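Local coordinates for protein LBCATS-a (Synthetic construct, PDB 5EY5) that probably acts as a tryptophan synthase alpha chain, cleaving indole-3-glycerol phosphate to indole and glyceraldehyde 3-phosphate, and binds sn-glycerol-3-phosphate in its barrel pocket, at residues A[18-24]-A[45-51]; A[172-178]-A[206-212]. One frame throughout, in Å; residues are numbered along the deposited sequence.

How the contacts relate
Both contacts are pairs of neighbouring parallel strands in one eight-stranded TIM barrel, strands one and two in contact 1 and six and seven in contact 2, with centres about 12 Å apart. Contact 1 is the more buried: twelve of its fourteen touching residues are buried, against eight in contact 2. Their inward faces meet, Ile20 CD1 lying 3.7 Å from Ala209 CB, and both reach the same sn-glycerol-3-phosphate. The polar groups they supply differ. Residues 18-24 and 45-51 bring a carboxylate to the ligand and keep an aspartate at the strand start, whereas residues 172-178 and 206-212 bring a phenol that hydrogen-bonds the ligand and a second aromatic ring beside it.

Contact 1. Residues A[18-24]-A[45-51]; sequences ALIPFIT and ADIIELG. With G3P (sn-glycerol-3-phosphate), chain E.
Two first torsions bring Phe22 and Glu49 together: the phenylalanine CG is trans to its own N (chi1 165°), while the glutamate CG stands opposite its carbonyl carbon (chi1 -69°) and the chain beyond it is extended. The setting is the first beta-alpha-beta unit of a TIM barrel, strands 18-24 and 48-51 running parallel with helix 30-42 between them. On the inward face ring and carboxylate planes stand 78° apart, and Glu49 OE2 lies 3.7 Å from Phe22 CB. Glu49 OE2 accepts a 2.5 Å hydrogen bond from O1 of sn-glycerol-3-phosphate, whose O2 lies over one face of the phenyl ring, towards its rim. OE1, buried and without a polar partner in the model, rests against Ile20 CG2 instead. Further along, Phe22 CE1 meets Gly51 CA at 3.4 Å, and a beta carbon on this glycine would collide with the ring. A serine in place of Phe22 would probably open a gap beside Gly51 and leave the ligand's O2 without the ring beneath it. On the outward face the Ile23 and Leu50 side chains lie side by side, CG1 of Ile23 3.6 Å from CD2 of Leu50, and Ile23 also touches Thr33 and Leu36 of helix 30-42. The backbone ladder passes from Pro21 O to Glu49 N, from Glu49 O to Ile23 N and from Ile23 O to Gly51 N. Earlier, Asp46 N donates to Leu19 O, and the neighbouring Ile47 N is buried with no partner. The same Asp46 OD2 that makes a salt bridge to Arg261 offers its anti lone pair to Leu19 N at 2.9 Å.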
loop_
_atom_site.group_PDB
_atom_site.type_symbol
_atom_site.label_atom_id
_atom_site.label_comp_id
_atom_site.label_asym_id
_atom_site.label_seq_id
_atom_site.Cartn_x
_atom_site.Cartn_y
_atom_site.Cartn_z
ATOM N N ALA A 18 -7.087 -4.412 -60.260
ATOM C CA ALA A 18 -7.846 -5.272 -59.363
ATOM C C ALA A 18 -8.443 -4.461 -58.220
ATOM O O ALA A 18 -7.731 -3.718 -57.533
ATOM C CB ALA A 18 -6.970 -6.389 -58.792
ATOM N N LEU A 19 -9.755 -4.601 -58.035
ATOM C CA LEU A 19 -10.451 -4.115 -56.852
ATOM C C LEU A 19 -10.641 -5.292 -55.903
ATOM O O LEU A 19 -11.222 -6.314 -56.284
ATOM C CB LEU A 19 -11.804 -3.505 -57.210
ATOM C CG LEU A 19 -12.741 -3.255 -56.021
ATOM C CD1 LEU A 19 -12.141 -2.203 -55.118
ATOM C CD2 LEU A 19 -14.116 -2.815 -56.522
ATOM N N ILE A 20 -10.144 -5.154 -54.683
ATOM C CA ILE A 20 -10.106 -6.279 -53.754
ATOM C C ILE A 20 -10.836 -5.869 -52.487
ATOM O O ILE A 20 -10.217 -5.279 -51.597
ATOM C CB ILE A 20 -8.661 -6.695 -53.444
ATOM C CG1 ILE A 20 -7.884 -6.977 -54.743
ATOM C CG2 ILE A 20 -8.635 -7.861 -52.464
ATOM C CD1 ILE A 20 -6.372 -6.849 -54.604
ATOM N N PRO A 21 -12.136 -6.139 -52.361
ATOM C CA PRO A 21 -12.825 -5.799 -51.110
ATOM C C PRO A 21 -12.477 -6.778 -49.997
ATOM O O PRO A 21 -12.254 -7.970 -50.237
ATOM C CB PRO A 21 -14.315 -5.878 -51.481
ATOM C CG PRO A 21 -14.382 -6.750 -52.690
ATOM C CD PRO A 21 -13.076 -6.550 -53.427
ATOM N N PHE A 22 -12.426 -6.258 -48.769
ATOM C CA PHE A 22 -12.336 -7.085 -47.566
ATOM C C PHE A 22 -13.620 -6.951 -46.755
ATOM O O PHE A 22 -14.034 -5.831 -46.442
ATOM C CB PHE A 22 -11.146 -6.661 -46.696
ATOM C CG PHE A 22 -11.206 -7.205 -45.292
ATOM C CD1 PHE A 22 -10.511 -8.350 -44.953
ATOM C CD2 PHE A 22 -11.968 -6.575 -44.312
ATOM C CE1 PHE A 22 -10.568 -8.856 -43.663
ATOM C CE2 PHE A 22 -12.041 -7.078 -43.047
ATOM C CZ PHE A 22 -11.341 -8.218 -42.708
ATOM N N ILE A 23 -14.236 -8.084 -46.385
ATOM C CA ILE A 23 -15.247 -8.092 -45.333
ATOM C C ILE A 23 -14.890 -9.144 -44.293
ATOM O O ILE A 23 -14.203 -10.124 -44.576
ATOM C CB ILE A 23 -16.680 -8.361 -45.855
ATOM C CG1 ILE A 23 -16.726 -9.706 -46.592
ATOM C CG2 ILE A 23 -17.175 -7.189 -46.697
ATOM C CD1 ILE A 23 -18.122 -10.105 -47.002
ATOM N N THR A 24 -15.388 -8.935 -43.077
ATOM C CA THR A 24 -15.254 -9.937 -42.024
ATOM C C THR A 24 -16.311 -11.016 -42.211
ATOM O O THR A 24 -17.501 -10.715 -42.299
ATOM C CB THR A 24 -15.401 -9.289 -40.645
ATOM O OG1 THR A 24 -14.312 -8.389 -40.412
ATOM C CG2 THR A 24 -15.432 -10.362 -39.530
ATOM N N ALA A 45 -15.920 -6.828 -58.064
ATOM C CA ALA A 45 -14.754 -7.236 -57.295
ATOM C C ALA A 45 -13.992 -8.328 -58.032
ATOM O O ALA A 45 -14.582 -9.233 -58.630
ATOM C CB ALA A 45 -15.170 -7.726 -55.911
ATOM N N ASP A 46 -12.667 -8.234 -57.995
ATOM C CA ASP A 46 -11.831 -9.181 -58.718
ATOM C C ASP A 46 -11.301 -10.275 -57.824
ATOM O O ASP A 46 -11.111 -11.406 -58.277
ATOM C CB ASP A 46 -10.653 -8.462 -59.370
ATOM C CG ASP A 46 -11.096 -7.439 -60.386
ATOM O OD1 ASP A 46 -11.457 -7.849 -61.507
ATOM O OD2 ASP A 46 -11.078 -6.229 -60.061
ATOM N N ILE A 47 -11.041 -9.935 -56.571
ATOM C CA ILE A 47 -10.614 -10.864 -55.543
ATOM C C ILE A 47 -11.334 -10.431 -54.285
ATOM O O ILE A 47 -11.534 -9.234 -54.063
ATOM C CB ILE A 47 -9.091 -10.834 -55.317
ATOM C CG1 ILE A 47 -8.341 -11.182 -56.613
ATOM C CG2 ILE A 47 -8.715 -11.750 -54.133
ATOM C CD1 ILE A 47 -6.844 -10.828 -56.589
ATOM N N ILE A 48 -11.746 -11.396 -53.474
ATOM C CA ILE A 48 -12.464 -11.103 -52.245
ATOM C C ILE A 48 -11.635 -11.611 -51.086
ATOM O O ILE A 48 -11.254 -12.792 -51.057
ATOM C CB ILE A 48 -13.868 -11.719 -52.234
ATOM C CG1 ILE A 48 -14.753 -10.977 -53.231
ATOM C CG2 ILE A 48 -14.429 -11.681 -50.806
ATOM C CD1 ILE A 48 -16.024 -11.689 -53.559
ATOM N N GLU A 49 -11.328 -10.707 -50.151
ATOM C CA GLU A 49 -10.735 -11.065 -48.876
ATOM C C GLU A 49 -11.839 -11.292 -47.855
ATOM O O GLU A 49 -12.716 -10.438 -47.675
ATOM C CB GLU A 49 -9.784 -9.974 -48.384
ATOM C CG GLU A 49 -8.520 -9.825 -49.208
ATOM C CD GLU A 49 -7.621 -8.697 -48.714
ATOM O OE1 GLU A 49 -6.666 -8.347 -49.436
ATOM O OE2 GLU A 49 -7.866 -8.169 -47.605
ATOM N N LEU A 50 -11.789 -12.443 -47.193
ATOM C CA LEU A 50 -12.689 -12.772 -46.093
ATOM C C LEU A 50 -11.873 -12.808 -44.809
ATOM O O LEU A 50 -10.931 -13.599 -44.689
ATOM C CB LEU A 50 -13.385 -14.117 -46.326
ATOM C CG LEU A 50 -14.476 -14.093 -47.404
ATOM C CD1 LEU A 50 -15.034 -15.502 -47.664
ATOM C CD2 LEU A 50 -15.581 -13.143 -47.013
ATOM N N GLY A 51 -12.228 -11.948 -43.856
ATOM C CA GLY A 51 -11.544 -11.938 -42.576
ATOM C C GLY A 51 -12.079 -13.028 -41.675
ATOM O O GLY A 51 -13.290 -13.111 -41.436
HETATM O O1 G3P E . -7.095 -6.154 -46.257
HETATM C C1 G3P E . -7.210 -5.629 -44.969
HETATM C C2 G3P E . -8.196 -4.466 -44.945
HETATM O O2 G3P E . -8.551 -4.259 -43.608
HETATM C C3 G3P E . -7.600 -3.193 -45.582
HETATM O O1P G3P E . -7.355 -2.180 -44.634
HETATM O O4P G3P E . -9.569 -1.685 -43.448
HETATM O O2P G3P E . -7.930 0.203 -43.688
HETATM O O3P G3P E . -9.114 -0.604 -45.663
HETATM P P G3P E . -8.518 -1.040 -44.346
#

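Contact 2. Residues A[172-178]-A[206-212]; sequences GFVYCVS and LPIAVGF. With G3P (sn-glycerol-3-phosphate), chain E.
Val177 sits over the Phe212 ring in a CH-pi contact: its CG1 is 3.5 Å from the ring centroid and only 10° off the normal. The valine owes this to CG1 standing trans to its backbone N (chi1 -175°), which sets that methyl above the middle of the ring face. These are the sixth and seventh strands of the TIM barrel, 174-177 and 208-211, running parallel, with Val177 and Tyr175 on the inward face. Tyr175 meets the same phenyl group differently, since its OH comes to the ring edge near the plane, 3.6 Å from Phe212 CD1. Phe212 is therefore bounded on a face and at an edge by two residues of one strand. Tyr175 OH gives a 2.8 Å hydrogen bond to O1 of sn-glycerol-3-phosphate, an atom lying in the plane of the tyrosine ring at its edge and shared with Glu49. Gly211 makes this possible, because a beta carbon there would run into Tyr175 OH; as it is, Tyr175 CE2 packs 3.7 Å from Gly211 CA. Near the strand starts Phe173 brings CD1 to within 3.8 Å of Ala209 CB. The outward face is mostly apolar: Cys176 CB touches Ile208 CG2, and at the strand start Val174 CG2 meets Leu206 CD1 of the preceding loop, the two side chains nearly perpendicular. Between the faces an unbroken backbone ladder runs from Val174 N to Ser178 N; in its middle rung, Cys176 N reaches Ala209 O at 2.7 Å.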
loop_
_atom_site.group_PDB
_atom_site.type_symbol
_atom_site.label_atom_id
_atom_site.label_comp_id
_atom_site.label_asym_id
_atom_site.label_seq_id
_atom_site.Cartn_x
_atom_site.Cartn_y
_atom_site.Cartn_z
ATOM N N GLY A 172 0.971 -15.152 -55.143
ATOM C CA GLY A 172 -0.324 -14.527 -55.326
ATOM C C GLY A 172 -0.171 -13.043 -55.586
ATOM O O GLY A 172 -0.202 -12.593 -56.733
ATOM N N PHE A 173 -0.017 -12.256 -54.531
ATOM C CA PHE A 173 0.389 -10.877 -54.721
ATOM C C PHE A 173 1.170 -10.441 -53.493
ATOM O O PHE A 173 1.281 -11.171 -52.505
ATOM C CB PHE A 173 -0.809 -9.959 -55.019
ATOM C CG PHE A 173 -1.918 -10.000 -53.990
ATOM C CD1 PHE A 173 -2.008 -9.018 -53.012
ATOM C CD2 PHE A 173 -2.895 -10.985 -54.029
ATOM C CE1 PHE A 173 -3.036 -9.031 -52.077
ATOM C CE2 PHE A 173 -3.928 -10.996 -53.100
ATOM C CZ PHE A 173 -3.999 -10.013 -52.126
ATOM N N VAL A 174 1.759 -9.264 -53.591
ATOM C CA VAL A 174 2.360 -8.605 -52.442
ATOM C C VAL A 174 1.380 -7.557 -51.940
ATOM O O VAL A 174 0.879 -6.725 -52.713
ATOM C CB VAL A 174 3.717 -7.971 -52.789
ATOM C CG1 VAL A 174 4.258 -7.219 -51.576
ATOM C CG2 VAL A 174 4.691 -9.041 -53.229
ATOM N N TYR A 175 1.121 -7.592 -50.651
ATOM C CA TYR A 175 0.233 -6.641 -50.004
ATOM C C TYR A 175 1.083 -5.480 -49.494
ATOM O O TYR A 175 1.888 -5.650 -48.576
ATOM C CB TYR A 175 -0.518 -7.353 -48.888
ATOM C CG TYR A 175 -1.699 -6.614 -48.295
ATOM C CD1 TYR A 175 -2.788 -7.313 -47.787
ATOM C CD2 TYR A 175 -1.700 -5.232 -48.188
ATOM C CE1 TYR A 175 -3.854 -6.646 -47.219
ATOM C CE2 TYR A 175 -2.751 -4.560 -47.628
ATOM C CZ TYR A 175 -3.826 -5.263 -47.145
ATOM O OH TYR A 175 -4.870 -4.565 -46.589
ATOM N N CYS A 176 0.923 -4.308 -50.103
ATOM C CA CYS A 176 1.679 -3.110 -49.731
ATOM C C CYS A 176 0.844 -2.320 -48.727
ATOM O O CYS A 176 -0.253 -1.850 -49.048
ATOM C CB CYS A 176 2.025 -2.296 -50.984
ATOM S SG CYS A 176 2.819 -0.684 -50.765
ATOM N N VAL A 177 1.339 -2.216 -47.497
ATOM C CA VAL A 177 0.636 -1.497 -46.438
ATOM C C VAL A 177 0.894 -0.007 -46.605
ATOM O O VAL A 177 2.040 0.452 -46.521
ATOM C CB VAL A 177 1.080 -1.981 -45.054
ATOM C CG1 VAL A 177 0.262 -1.312 -43.963
ATOM C CG2 VAL A 177 0.984 -3.479 -44.989
ATOM N N SER A 178 -0.165 0.753 -46.865
ATOM C CA SER A 178 0.020 2.156 -47.195
ATOM C C SER A 178 0.531 2.972 -46.012
ATOM O O SER A 178 1.119 4.039 -46.222
ATOM C CB SER A 178 -1.285 2.759 -47.708
ATOM O OG SER A 178 -2.206 2.907 -46.641
ATOM N N LEU A 206 5.758 -10.069 -58.846
ATOM C CA LEU A 206 4.403 -10.349 -58.413
ATOM C C LEU A 206 3.536 -9.099 -58.561
ATOM O O LEU A 206 4.033 -7.974 -58.495
ATOM C CB LEU A 206 4.388 -10.814 -56.959
ATOM C CG LEU A 206 4.878 -12.226 -56.623
ATOM C CD1 LEU A 206 4.761 -12.499 -55.128
ATOM C CD2 LEU A 206 4.106 -13.278 -57.409
ATOM N N PRO A 207 2.228 -9.261 -58.744
ATOM C CA PRO A 207 1.346 -8.092 -58.689
ATOM C C PRO A 207 1.425 -7.466 -57.307
ATOM O O PRO A 207 1.611 -8.150 -56.304
ATOM C CB PRO A 207 -0.046 -8.672 -58.957
ATOM C CG PRO A 207 0.193 -10.055 -59.515
ATOM C CD PRO A 207 1.495 -10.520 -58.951
ATOM N N ILE A 208 1.270 -6.152 -57.251
ATOM C CA ILE A 208 1.278 -5.431 -55.984
ATOM C C ILE A 208 -0.083 -4.773 -55.789
ATOM O O ILE A 208 -0.557 -4.039 -56.665
ATOM C CB ILE A 208 2.404 -4.396 -55.933
ATOM C CG1 ILE A 208 3.732 -5.072 -56.322
ATOM C CG2 ILE A 208 2.447 -3.770 -54.543
ATOM C CD1 ILE A 208 4.890 -4.108 -56.526
ATOM N N ALA A 209 -0.709 -5.047 -54.653
ATOM C CA ALA A 209 -1.932 -4.391 -54.216
ATOM C C ALA A 209 -1.656 -3.517 -52.993
ATOM O O ALA A 209 -0.821 -3.850 -52.147
ATOM C CB ALA A 209 -2.999 -5.426 -53.879
ATOM N N VAL A 210 -2.373 -2.397 -52.896
ATOM C CA VAL A 210 -2.199 -1.429 -51.816
ATOM C C VAL A 210 -3.457 -1.405 -50.950
ATOM O O VAL A 210 -4.581 -1.354 -51.470
ATOM C CB VAL A 210 -1.892 -0.031 -52.372
ATOM C CG1 VAL A 210 -1.874 0.991 -51.248
ATOM C CG2 VAL A 210 -0.561 -0.044 -53.136
ATOM N N GLY A 211 -3.265 -1.436 -49.626
ATOM C CA GLY A 211 -4.352 -1.445 -48.667
ATOM C C GLY A 211 -3.999 -0.682 -47.402
ATOM O O GLY A 211 -2.872 -0.208 -47.230
ATOM N N PHE A 212 -4.988 -0.591 -46.499
ATOM C CA PHE A 212 -4.958 0.234 -45.288
ATOM C C PHE A 212 -5.348 1.683 -45.595
ATOM O O PHE A 212 -4.610 2.408 -46.278
ATOM C CB PHE A 212 -3.576 0.209 -44.613
ATOM C CG PHE A 212 -3.312 -1.008 -43.751
ATOM C CD1 PHE A 212 -3.332 -2.294 -44.296
ATOM C CD2 PHE A 212 -2.994 -0.860 -42.402
ATOM C CE1 PHE A 212 -3.060 -3.407 -43.518
ATOM C CE2 PHE A 212 -2.722 -1.968 -41.607
ATOM C CZ PHE A 212 -2.751 -3.244 -42.163
HETATM O O1 G3P E . -7.095 -6.154 -46.257
HETATM C C1 G3P E . -7.210 -5.629 -44.969
HETATM C C2 G3P E . -8.196 -4.466 -44.945
HETATM O O2 G3P E . -8.551 -4.259 -43.608
HETATM C C3 G3P E . -7.600 -3.193 -45.582
HETATM O O1P G3P E . -7.355 -2.180 -44.634
HETATM O O4P G3P E . -9.569 -1.685 -43.448
HETATM O O2P G3P E . -7.930 0.203 -43.688
HETATM O O3P G3P E . -9.114 -0.604 -45.663
HETATM P P G3P E . -8.518 -1.040 -44.346
#